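Local coordinates for protein alpha-Amylase (Thermotoga maritima, PDB 2B5D) that belongs to glycoside hydrolase family 57 and has a barrel-like domain of largely parallel strands followed by a helical C-terminal region, at residues P19-D22 with H23-E26; H422-E425 with M426-M430; E478-T481 with K482-K486; D501-M504 with L505-Y508. One frame throughout, in Å; residues are numbered along the deposited sequence.

Interaction 1: P19-D22 with H23-E26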
loop_
_atom_site.group_PDB
_atom_site.type_symbol
_atom_site.label_atom_id
_atom_site.label_comp_id
_atom_site.label_asym_id
_atom_site.label_seq_id
_atom_site.Cartn_x
_atom_site.Cartn_y
_atom_site.Cartn_z
ATOM N N PRO A 19 18.865 14.173 -10.599
ATOM C CA PRO A 19 19.672 14.055 -11.810
ATOM C C PRO A 19 19.907 12.592 -12.217
ATOM O O PRO A 19 20.380 12.353 -13.311
ATOM C CB PRO A 19 20.974 14.754 -11.436
ATOM C CG PRO A 19 21.057 14.672 -9.978
ATOM C CD PRO A 19 19.661 14.622 -9.442
ATOM N N GLU A 20 19.563 11.641 -11.346
ATOM C CA GLU A 20 19.650 10.213 -11.690
ATOM C C GLU A 20 18.628 9.737 -12.745
ATOM O O GLU A 20 18.799 8.647 -13.288
ATOM C CB GLU A 20 19.742 9.276 -10.463
ATOM C CG GLU A 20 18.759 9.444 -9.323
ATOM C CD GLU A 20 19.054 10.644 -8.429
ATOM O OE1 GLU A 20 18.746 11.763 -8.867
ATOM O OE2 GLU A 20 19.564 10.481 -7.291
ATOM N N TYR A 21 17.605 10.560 -13.035
ATOM C CA TYR A 21 16.602 10.308 -14.091
ATOM C C TYR A 21 16.499 11.438 -15.120
ATOM O O TYR A 21 16.937 12.567 -14.876
ATOM C CB TYR A 21 15.224 10.006 -13.492
ATOM C CG TYR A 21 15.282 8.944 -12.417
ATOM C CD1 TYR A 21 15.252 9.294 -11.058
ATOM C CD2 TYR A 21 15.421 7.593 -12.751
ATOM C CE1 TYR A 21 15.319 8.322 -10.050
ATOM C CE2 TYR A 21 15.497 6.606 -11.757
ATOM C CZ TYR A 21 15.435 6.974 -10.408
ATOM O OH TYR A 21 15.516 6.000 -9.420
ATOM N N ASP A 22 15.895 11.112 -16.263
ATOM C CA ASP A 22 15.897 11.941 -17.483
ATOM C C ASP A 22 14.585 12.701 -17.607
ATOM O O ASP A 22 14.555 13.802 -18.172
ATOM C CB ASP A 22 16.082 11.037 -18.716
ATOM C CG ASP A 22 16.949 11.666 -19.809
ATOM O OD1 ASP A 22 17.888 12.447 -19.490
ATOM O OD2 ASP A 22 16.686 11.359 -20.994
ATOM N N HIS A 23 13.506 12.061 -17.138
ATOM C CA HIS A 23 12.227 12.707 -16.773
ATOM C C HIS A 23 11.822 12.121 -15.409
ATOM O O HIS A 23 11.831 10.899 -15.229
ATOM C CB HIS A 23 11.061 12.487 -17.785
ATOM C CG HIS A 23 11.484 12.060 -19.164
ATOM N ND1 HIS A 23 11.296 10.773 -19.637
ATOM C CD2 HIS A 23 12.059 12.751 -20.179
ATOM C CE1 HIS A 23 11.756 10.686 -20.872
ATOM N NE2 HIS A 23 12.222 11.874 -21.226
ATOM N N PHE A 24 11.497 13.000 -14.456
ATOM C CA PHE A 24 11.012 12.600 -13.131
ATOM C C PHE A 24 9.686 13.310 -12.903
ATOM O O PHE A 24 9.526 14.475 -13.281
ATOM C CB PHE A 24 12.031 12.951 -12.025
ATOM C CG PHE A 24 11.892 12.114 -10.769
ATOM C CD1 PHE A 24 11.240 12.618 -9.648
ATOM C CD2 PHE A 24 12.417 10.816 -10.716
ATOM C CE1 PHE A 24 11.104 11.845 -8.485
ATOM C CE2 PHE A 24 12.287 10.023 -9.559
ATOM C CZ PHE A 24 11.626 10.541 -8.438
ATOM N N LEU A 25 8.729 12.602 -12.302
ATOM C CA LEU A 25 7.362 13.117 -12.175
ATOM C C LEU A 25 7.279 14.465 -11.448
ATOM O O LEU A 25 6.526 15.354 -11.856
ATOM C CB LEU A 25 6.456 12.079 -11.491
ATOM C CG LEU A 25 4.985 12.454 -11.232
ATOM C CD1 LEU A 25 4.216 12.700 -12.542
ATOM C CD2 LEU A 25 4.299 11.383 -10.367
ATOM N N GLU A 26 8.062 14.612 -10.383
ATOM C CA GLU A 26 7.952 15.790 -9.532
ATOM C C GLU A 26 8.839 16.961 -9.944
ATOM O O GLU A 26 8.797 18.031 -9.334
ATOM C CB GLU A 26 8.072 15.448 -8.024
ATOM C CG GLU A 26 8.554 14.042 -7.668
ATOM C CD GLU A 26 7.484 12.942 -7.848
ATOM O OE1 GLU A 26 7.807 11.916 -8.505
ATOM O OE2 GLU A 26 6.341 13.090 -7.334
#
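Between Tyr-21 and Phe-24 the backbone swings round, bringing Tyr-21 CA to 6.1 Å from Phe-24 CA, with Asp-22 locally helical and His-23 extended. This is an open beta-turn without a backbone hydrogen bond between its ends. The bend sets the two end residues on the same side of the loop, where their rings meet. The planes are 26° apart, and the rings are displaced so that little of one lies over the other. Their centroids are 5.3 Å apart. Contact runs along one flank of each ring: Tyr-21 CD1 is 3.2 Å from Phe-24 CD2, a tight approach, and Tyr-21 CE1 is 3.5 Å from Phe-24 CE2. Phe-24 reaches back with CG opposite its backbone N (chi1 -157°). Tyr-21 instead has CG opposite its carbonyl carbon (chi1 -50°). The ring of His-18 stacks on Phe-24 as well. The turn belongs to the loop after strand 3-11 and before helix 27-47, a beta-to-alpha connection of the family 57 domain. At its apex the His-23 ring lies against the preceding peptide, with His-23 CD2 3.4 Å from Asp-22 O. The Asp-22 carboxylate does not grip that ring, since Asp-22 OD2 and His-23 NE2 stay 4.5 Å apart. Instead, Asp-22 forms a salt bridge with Arg-499 of the second subunit. Tyr-21 packs on Leu-483 of that same subunit.

Interaction 2: H422-E425 with M426-M430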
loop_
_atom_site.group_PDB
_atom_site.type_symbol
_atom_site.label_atom_id
_atom_site.label_comp_id
_atom_site.label_asym_id
_atom_site.label_seq_id
_atom_site.Cartn_x
_atom_site.Cartn_y
_atom_site.Cartn_z
ATOM N N HIS A 422 14.561 11.720 15.422
ATOM C CA HIS A 422 15.693 11.790 14.508
ATOM C C HIS A 422 16.123 13.211 14.192
ATOM O O HIS A 422 17.326 13.483 14.084
ATOM C CB HIS A 422 15.470 10.979 13.225
ATOM C CG HIS A 422 15.849 9.539 13.377
ATOM N ND1 HIS A 422 14.939 8.566 13.735
ATOM C CD2 HIS A 422 17.054 8.922 13.302
ATOM C CE1 HIS A 422 15.567 7.407 13.864
ATOM N NE2 HIS A 422 16.848 7.594 13.591
ATOM N N LEU A 423 15.155 14.112 14.033
ATOM C CA LEU A 423 15.477 15.513 13.841
ATOM C C LEU A 423 16.205 16.109 15.058
ATOM O O LEU A 423 17.216 16.778 14.921
ATOM C CB LEU A 423 14.222 16.290 13.478
ATOM C CG LEU A 423 13.999 16.775 12.021
ATOM C CD1 LEU A 423 14.950 16.257 10.952
ATOM C CD2 LEU A 423 12.557 16.571 11.618
ATOM N N HIS A 424 15.689 15.825 16.243
ATOM C CA HIS A 424 16.307 16.193 17.473
ATOM C C HIS A 424 17.788 15.768 17.538
ATOM O O HIS A 424 18.667 16.635 17.731
ATOM C CB HIS A 424 15.537 15.593 18.633
ATOM C CG HIS A 424 16.198 15.829 19.950
ATOM N ND1 HIS A 424 16.957 14.870 20.587
ATOM C CD2 HIS A 424 16.260 16.936 20.722
ATOM C CE1 HIS A 424 17.422 15.368 21.720
ATOM N NE2 HIS A 424 17.023 16.624 21.817
ATOM N N GLU A 425 18.076 14.472 17.317
ATOM C CA GLU A 425 19.463 13.985 17.319
ATOM C C GLU A 425 20.300 14.586 16.198
ATOM O O GLU A 425 21.471 14.930 16.396
ATOM C CB GLU A 425 19.515 12.461 17.216
ATOM C CG GLU A 425 19.145 11.740 18.461
ATOM C CD GLU A 425 20.060 12.085 19.614
ATOM O OE1 GLU A 425 21.293 12.327 19.368
ATOM O OE2 GLU A 425 19.529 12.128 20.762
ATOM N N MET A 426 19.726 14.716 15.012
ATOM C CA MET A 426 20.526 15.336 13.926
ATOM C C MET A 426 20.981 16.781 14.213
ATOM O O MET A 426 22.067 17.166 13.805
ATOM C CB MET A 426 19.822 15.285 12.569
ATOM C CG MET A 426 19.480 13.877 12.071
ATOM S SD MET A 426 18.064 13.882 10.941
ATOM C CE MET A 426 18.677 14.898 9.557
ATOM N N ILE A 427 20.137 17.570 14.891
ATOM C CA ILE A 427 20.420 19.002 15.130
ATOM C C ILE A 427 21.480 19.058 16.201
ATOM O O ILE A 427 22.470 19.757 16.017
ATOM C CB ILE A 427 19.136 19.842 15.587
ATOM C CG1 ILE A 427 18.056 19.869 14.495
ATOM C CG2 ILE A 427 19.490 21.302 15.966
ATOM C CD1 ILE A 427 16.691 20.159 15.012
ATOM N N GLU A 428 21.235 18.317 17.302
ATOM C CA GLU A 428 22.149 18.163 18.425
ATOM C C GLU A 428 23.523 17.671 17.960
ATOM O O GLU A 428 24.543 18.235 18.368
ATOM C CB GLU A 428 21.576 17.229 19.525
ATOM C CG GLU A 428 20.424 17.864 20.329
ATOM C CD GLU A 428 20.320 17.367 21.824
ATOM O OE1 GLU A 428 19.716 18.099 22.665
ATOM O OE2 GLU A 428 20.826 16.251 22.154
ATOM N N ARG A 429 23.558 16.664 17.088
ATOM C CA ARG A 429 24.830 16.161 16.579
ATOM C C ARG A 429 25.480 17.158 15.663
ATOM O O ARG A 429 26.683 17.311 15.683
ATOM C CB ARG A 429 24.680 14.829 15.814
ATOM C CG ARG A 429 24.916 13.602 16.655
ATOM C CD ARG A 429 23.657 12.750 16.781
ATOM N NE ARG A 429 23.420 11.901 15.605
ATOM C CZ ARG A 429 23.192 10.582 15.656
ATOM N NH1 ARG A 429 22.980 9.904 14.533
ATOM N NH2 ARG A 429 23.152 9.939 16.827
ATOM N N MET A 430 24.689 17.794 14.807
ATOM C CA MET A 430 25.234 18.771 13.840
ATOM C C MET A 430 25.975 19.931 14.527
ATOM O O MET A 430 26.949 20.474 13.971
ATOM C CB MET A 430 24.115 19.339 12.971
ATOM C CG MET A 430 24.603 20.257 11.862
ATOM S SD MET A 430 25.454 19.295 10.572
ATOM C CE MET A 430 26.793 20.336 10.040
HETATM O O HOH W 1 23.486 10.720 20.140
#
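His-422 to Glu-425 and Met-426 to Arg-429 are joined as successive turns of the alpha-helix 418-436, in the helical C-terminal region. The backbone bonds are of the i to i+4 kind. Met-426 N donates to His-422 O, Ile-427 N to Leu-423 O and Glu-428 N to His-424 O. The shortest is Arg-429 N to Glu-425 O at 2.8 Å.

Apolar contact lies on the inner side of the helix. Leu-423 CD1 touches Met-426 SD at 3.9 Å, the two chains crossing at a slant. Met-426 and Ile-427 also pack on Leu-456 of helix 443-458, and Met-426 reaches Ile-485 and Phe-488 of helix 473-496.

One contact is of the CH-pi kind. Glu-428 CG sits over a face of the His-424 ring, 4.2 Å from its centroid and offset toward the rim. The carboxylate plane is turned 42° from the ring plane. His-424 also packs on Asp-300 of the third subunit.

Charged contacts are loose. The Glu-425 chain bends at chi2 (-60°), which carries its carboxylate round toward Arg-429. Glu-425 CB lies over one guanidinium face, and the carboxylate is tilted 68° from the guanidinium. Arg-429 also makes a cation-pi contact with Tyr-492. Glu-425 OE2 and Glu-428 OE2 are like charges 4.5 Å apart, a probably unfavourable closeness that the arginine may ease. The salt bridge from Glu-425 OE1 to Arg-429 NH2 is long, 4.0 Å. A water closes it, donating to Glu-425 OE1 at 2.8 Å and accepting weakly from Arg-429 NH2 at 3.4 Å.

Interaction 3: E478-T481 with K482-K486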
loop_
_atom_site.group_PDB
_atom_site.type_symbol
_atom_site.label_atom_id
_atom_site.label_comp_id
_atom_site.label_asym_id
_atom_site.label_seq_id
_atom_site.Cartn_x
_atom_site.Cartn_y
_atom_site.Cartn_z
ATOM N N GLU A 478 6.959 11.932 3.253
ATOM C CA GLU A 478 7.625 11.303 4.385
ATOM C C GLU A 478 8.733 10.396 3.885
ATOM O O GLU A 478 9.700 10.133 4.594
ATOM C CB GLU A 478 6.632 10.583 5.299
ATOM C CG GLU A 478 6.079 11.516 6.384
ATOM C CD GLU A 478 5.213 10.798 7.432
ATOM O OE1 GLU A 478 4.032 11.216 7.634
ATOM O OE2 GLU A 478 5.717 9.821 8.055
ATOM N N ASN A 479 8.591 9.958 2.642
ATOM C CA ASN A 479 9.682 9.332 1.924
ATOM C C ASN A 479 10.860 10.295 1.706
ATOM O O ASN A 479 11.994 9.913 1.939
ATOM C CB ASN A 479 9.191 8.732 0.603
ATOM C CG ASN A 479 8.409 7.398 0.798
ATOM O OD1 ASN A 479 7.980 7.045 1.917
ATOM N ND2 ASN A 479 8.216 6.665 -0.311
ATOM N N ARG A 480 10.585 11.526 1.253
ATOM C CA ARG A 480 11.588 12.602 1.219
ATOM C C ARG A 480 12.303 12.812 2.542
ATOM O O ARG A 480 13.521 12.818 2.585
ATOM C CB ARG A 480 10.990 13.931 0.782
ATOM C CG ARG A 480 10.955 14.089 -0.700
ATOM C CD ARG A 480 12.317 13.855 -1.286
ATOM N NE ARG A 480 13.028 15.124 -1.422
ATOM C CZ ARG A 480 14.141 15.299 -2.143
ATOM N NH1 ARG A 480 14.698 14.266 -2.800
ATOM N NH2 ARG A 480 14.703 16.512 -2.193
ATOM N N THR A 481 11.539 12.973 3.610
ATOM C CA THR A 481 12.123 13.304 4.893
ATOM C C THR A 481 13.103 12.224 5.325
ATOM O O THR A 481 14.274 12.510 5.514
ATOM C CB THR A 481 11.049 13.595 5.974
ATOM O OG1 THR A 481 10.305 14.758 5.583
ATOM C CG2 THR A 481 11.702 13.896 7.339
ATOM N N LYS A 482 12.618 10.992 5.434
ATOM C CA LYS A 482 13.426 9.803 5.760
ATOM C C LYS A 482 14.622 9.587 4.834
ATOM O O LYS A 482 15.707 9.224 5.288
ATOM C CB LYS A 482 12.539 8.555 5.789
ATOM C CG LYS A 482 11.372 8.706 6.798
ATOM C CD LYS A 482 10.533 7.430 6.916
ATOM C CE LYS A 482 9.465 7.565 8.030
ATOM N NZ LYS A 482 8.662 6.275 8.235
ATOM N N LEU A 483 14.456 9.844 3.554
ATOM C CA LEU A 483 15.596 9.787 2.653
ATOM C C LEU A 483 16.753 10.735 3.120
ATOM O O LEU A 483 17.893 10.315 3.264
ATOM C CB LEU A 483 15.132 10.108 1.240
ATOM C CG LEU A 483 16.168 10.192 0.121
ATOM C CD1 LEU A 483 16.869 8.849 -0.014
ATOM C CD2 LEU A 483 15.442 10.525 -1.131
ATOM N N HIS A 484 16.442 12.000 3.392
ATOM C CA HIS A 484 17.431 12.928 3.932
ATOM C C HIS A 484 17.896 12.594 5.342
ATOM O O HIS A 484 19.064 12.782 5.645
ATOM C CB HIS A 484 16.911 14.364 3.786
ATOM C CG HIS A 484 16.722 14.751 2.360
ATOM N ND1 HIS A 484 15.483 15.026 1.816
ATOM C CD2 HIS A 484 17.597 14.805 1.339
ATOM C CE1 HIS A 484 15.616 15.300 0.526
ATOM N NE2 HIS A 484 16.894 15.180 0.213
ATOM N N ILE A 485 17.023 12.063 6.188
ATOM C CA ILE A 485 17.498 11.638 7.470
ATOM C C ILE A 485 18.596 10.577 7.298
ATOM O O ILE A 485 19.682 10.692 7.878
ATOM C CB ILE A 485 16.353 11.111 8.357
ATOM C CG1 ILE A 485 15.506 12.277 8.869
ATOM C CG2 ILE A 485 16.909 10.341 9.565
ATOM C CD1 ILE A 485 14.145 11.846 9.445
ATOM N N LYS A 486 18.308 9.558 6.475
ATOM C CA LYS A 486 19.191 8.431 6.225
ATOM C C LYS A 486 20.519 8.872 5.622
ATOM O O LYS A 486 21.565 8.402 6.052
ATOM C CB LYS A 486 18.510 7.398 5.305
ATOM C CG LYS A 486 19.396 6.161 4.998
ATOM C CD LYS A 486 19.010 4.919 5.867
ATOM C CE LYS A 486 19.609 3.543 5.351
ATOM N NZ LYS A 486 21.091 3.369 5.657
#
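Thr-481 and Ile-485 meet because Thr-481 has CG2 opposite its backbone N while OG1 lies beside it (chi1 -64°), and Ile-485 has CG1 opposite its carbonyl carbon (chi1 -74°). The methyl branch of the threonine then faces the end of the isoleucine, with Thr-481 CG2 at 3.8 Å from Ile-485 CD1. The hydroxyl is left to make a weak hydrogen bond to Ala-477 O, one turn earlier. The Arg-480 chain bends at chi2 and chi3 toward His-484, but the modelled approach of the two is too short to interpret. Leu-483 CD2 is 4.2 Å from Arg-480 NH1, oblique to the guanidinium.

All of this lies along helix 473-496, whose regular i to i+4 bonds tie the two segments. Leu-483 N to Asn-479 O and Ile-485 N to Thr-481 O are 2.9 Å each. The bond from Lys-482 N to Glu-478 O is longer, 3.2 Å. One face of the helix packs on neighbouring helices: Ile-485 touches Trp-418 of helix 418-436, and His-484 touches Leu-458 of helix 443-458.

The outer side is polar. Lys-482 runs out extended beyond CG, with Lys-482 CG 3.1 Å from Glu-478 O. Its ammonium falls short of a salt bridge, with Lys-482 NZ 4.6 Å from Glu-478 OE2. Further along, Lys-486 NZ hydrogen-bonds to His-23 O of the second subunit.

Interaction 4: D501-M504 with L505-Y508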
loop_
_atom_site.group_PDB
_atom_site.type_symbol
_atom_site.label_atom_id
_atom_site.label_comp_id
_atom_site.label_asym_id
_atom_site.label_seq_id
_atom_site.Cartn_x
_atom_site.Cartn_y
_atom_site.Cartn_z
ATOM N N ASP A 501 33.499 7.820 2.978
ATOM C CA ASP A 501 33.325 7.091 1.740
ATOM C C ASP A 501 33.128 8.119 0.655
ATOM O O ASP A 501 32.053 8.667 0.473
ATOM C CB ASP A 501 32.102 6.196 1.920
ATOM C CG ASP A 501 31.767 5.364 0.703
ATOM O OD1 ASP A 501 31.076 4.329 0.932
ATOM O OD2 ASP A 501 32.150 5.743 -0.442
ATOM N N GLU A 502 34.181 8.378 -0.089
ATOM C CA GLU A 502 34.194 9.530 -0.947
ATOM C C GLU A 502 33.272 9.488 -2.123
ATOM O O GLU A 502 32.859 10.540 -2.616
ATOM C CB GLU A 502 35.599 9.827 -1.423
ATOM C CG GLU A 502 36.478 10.395 -0.333
ATOM C CD GLU A 502 37.742 10.976 -0.924
ATOM O OE1 GLU A 502 37.610 11.797 -1.880
ATOM O OE2 GLU A 502 38.849 10.598 -0.443
ATOM N N GLU A 503 32.977 8.279 -2.590
ATOM C CA GLU A 503 32.125 8.087 -3.760
ATOM C C GLU A 503 30.652 8.309 -3.421
ATOM O O GLU A 503 29.909 8.893 -4.218
ATOM C CB GLU A 503 32.336 6.683 -4.346
ATOM C CG GLU A 503 33.680 6.503 -5.042
ATOM C CD GLU A 503 33.624 5.410 -6.106
ATOM O OE1 GLU A 503 33.401 5.764 -7.300
ATOM O OE2 GLU A 503 33.776 4.208 -5.736
ATOM N N MET A 504 30.244 7.799 -2.257
ATOM C CA MET A 504 28.937 8.062 -1.700
ATOM C C MET A 504 28.764 9.574 -1.443
ATOM O O MET A 504 27.772 10.151 -1.851
ATOM C CB MET A 504 28.729 7.290 -0.389
ATOM C CG MET A 504 27.280 7.367 0.100
ATOM S SD MET A 504 27.072 6.922 1.849
ATOM C CE MET A 504 27.262 5.138 1.755
ATOM N N LEU A 505 29.739 10.202 -0.789
ATOM C CA LEU A 505 29.714 11.651 -0.547
ATOM C C LEU A 505 29.538 12.443 -1.830
ATOM O O LEU A 505 28.747 13.375 -1.880
ATOM C CB LEU A 505 30.963 12.132 0.203
ATOM C CG LEU A 505 31.130 13.667 0.354
ATOM C CD1 LEU A 505 30.043 14.306 1.242
ATOM C CD2 LEU A 505 32.517 13.969 0.890
ATOM N N ARG A 506 30.243 12.060 -2.880
ATOM C CA ARG A 506 30.092 12.743 -4.158
ATOM C C ARG A 506 28.718 12.478 -4.754
ATOM O O ARG A 506 28.220 13.253 -5.578
ATOM C CB ARG A 506 31.127 12.235 -5.152
ATOM C CG ARG A 506 32.528 12.684 -4.906
ATOM C CD ARG A 506 33.271 12.722 -6.253
ATOM N NE ARG A 506 33.338 11.396 -6.858
ATOM C CZ ARG A 506 34.194 10.438 -6.499
ATOM N NH1 ARG A 506 34.150 9.255 -7.123
ATOM N NH2 ARG A 506 35.089 10.647 -5.521
ATOM N N TYR A 507 28.129 11.346 -4.387
ATOM C CA TYR A 507 26.831 11.009 -4.947
ATOM C C TYR A 507 25.858 12.019 -4.318
ATOM O O TYR A 507 25.234 12.801 -5.029
ATOM C CB TYR A 507 26.442 9.535 -4.707
ATOM C CG TYR A 507 24.967 9.328 -4.915
ATOM C CD1 TYR A 507 24.383 9.654 -6.134
ATOM C CD2 TYR A 507 24.144 8.858 -3.883
ATOM C CE1 TYR A 507 23.011 9.548 -6.339
ATOM C CE2 TYR A 507 22.766 8.742 -4.079
ATOM C CZ TYR A 507 22.210 9.091 -5.307
ATOM O OH TYR A 507 20.866 8.968 -5.545
ATOM N N TYR A 508 25.797 12.029 -2.990
ATOM C CA TYR A 508 25.077 13.040 -2.210
ATOM C C TYR A 508 25.307 14.507 -2.621
ATOM O O TYR A 508 24.343 15.278 -2.760
ATOM C CB TYR A 508 25.436 12.883 -0.736
ATOM C CG TYR A 508 24.964 11.597 -0.110
ATOM C CD1 TYR A 508 25.291 11.313 1.194
ATOM C CD2 TYR A 508 24.205 10.656 -0.824
ATOM C CE1 TYR A 508 24.868 10.171 1.821
ATOM C CE2 TYR A 508 23.766 9.454 -0.206
ATOM C CZ TYR A 508 24.124 9.222 1.127
ATOM O OH TYR A 508 23.738 8.080 1.827
#
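Asp-501 caps the start of helix 502-511 from the N-cap position, just before the first turn. Leu-505 N donates a straight bond to Asp-501 O at 3.1 Å. The Asp-501 side chain turns back on the helix start: its OD2 accepts weakly from Glu-503 N at 3.4 Å and from Met-504 N at 3.3 Å. On the outer side Glu-503 and Arg-506 form a salt bridge, Glu-503 OE1 to Arg-506 NH1 at 3.6 Å, with the charged planes 39° apart. A bend at chi3 (-62°) folds the arginine back, so that one guanidinium face lies over Glu-503 CA. On the inner side Met-504 and Tyr-508 run side by side. Met-504 CG stands over a ring face, 4.1 Å from the centroid of Tyr-508. Met-504 SD lies oblique to the ring, 4.5 Å from the Tyr-508 centroid, a Met-aromatic contact. The Tyr-508 hydroxyl hydrogen-bonds to Asn-490 and to Glu-20 O of the second subunit. Tyr-507 OH bonds to Glu-20 of its own chain, and its ring stacks on Tyr-507 of the second subunit. Asp-501, with OD2 turned to the backbone N-H groups of the first turn, is a typical N-cap of an alpha-helix.

In the fold
Interaction 1 is a turn in a loop of the family 57 domain; interactions 2, 3 and 4 lie on three helices of the C-terminal region. Each is partly buried. Interactions 2 and 3 pack helix on helix, Met-426 SD lying 3.7 Å from Ile-485 CG1. Interactions 1 and 4 join the two regions by a hydrogen bond, Glu-20 OE2 to Tyr-507 OH, 2.7 Å. Interactions 1, 3 and 4 share an interface with the second subunit; interaction 2 makes small contacts with the second and third. A ring pair marks interaction 1, and a methionine-tyrosine contact interaction 4. Interaction 2 combines apolar packing with loose, water-bridged charges. Interaction 3 sets a small threonine-isoleucine contact against an exposed, extended lysine.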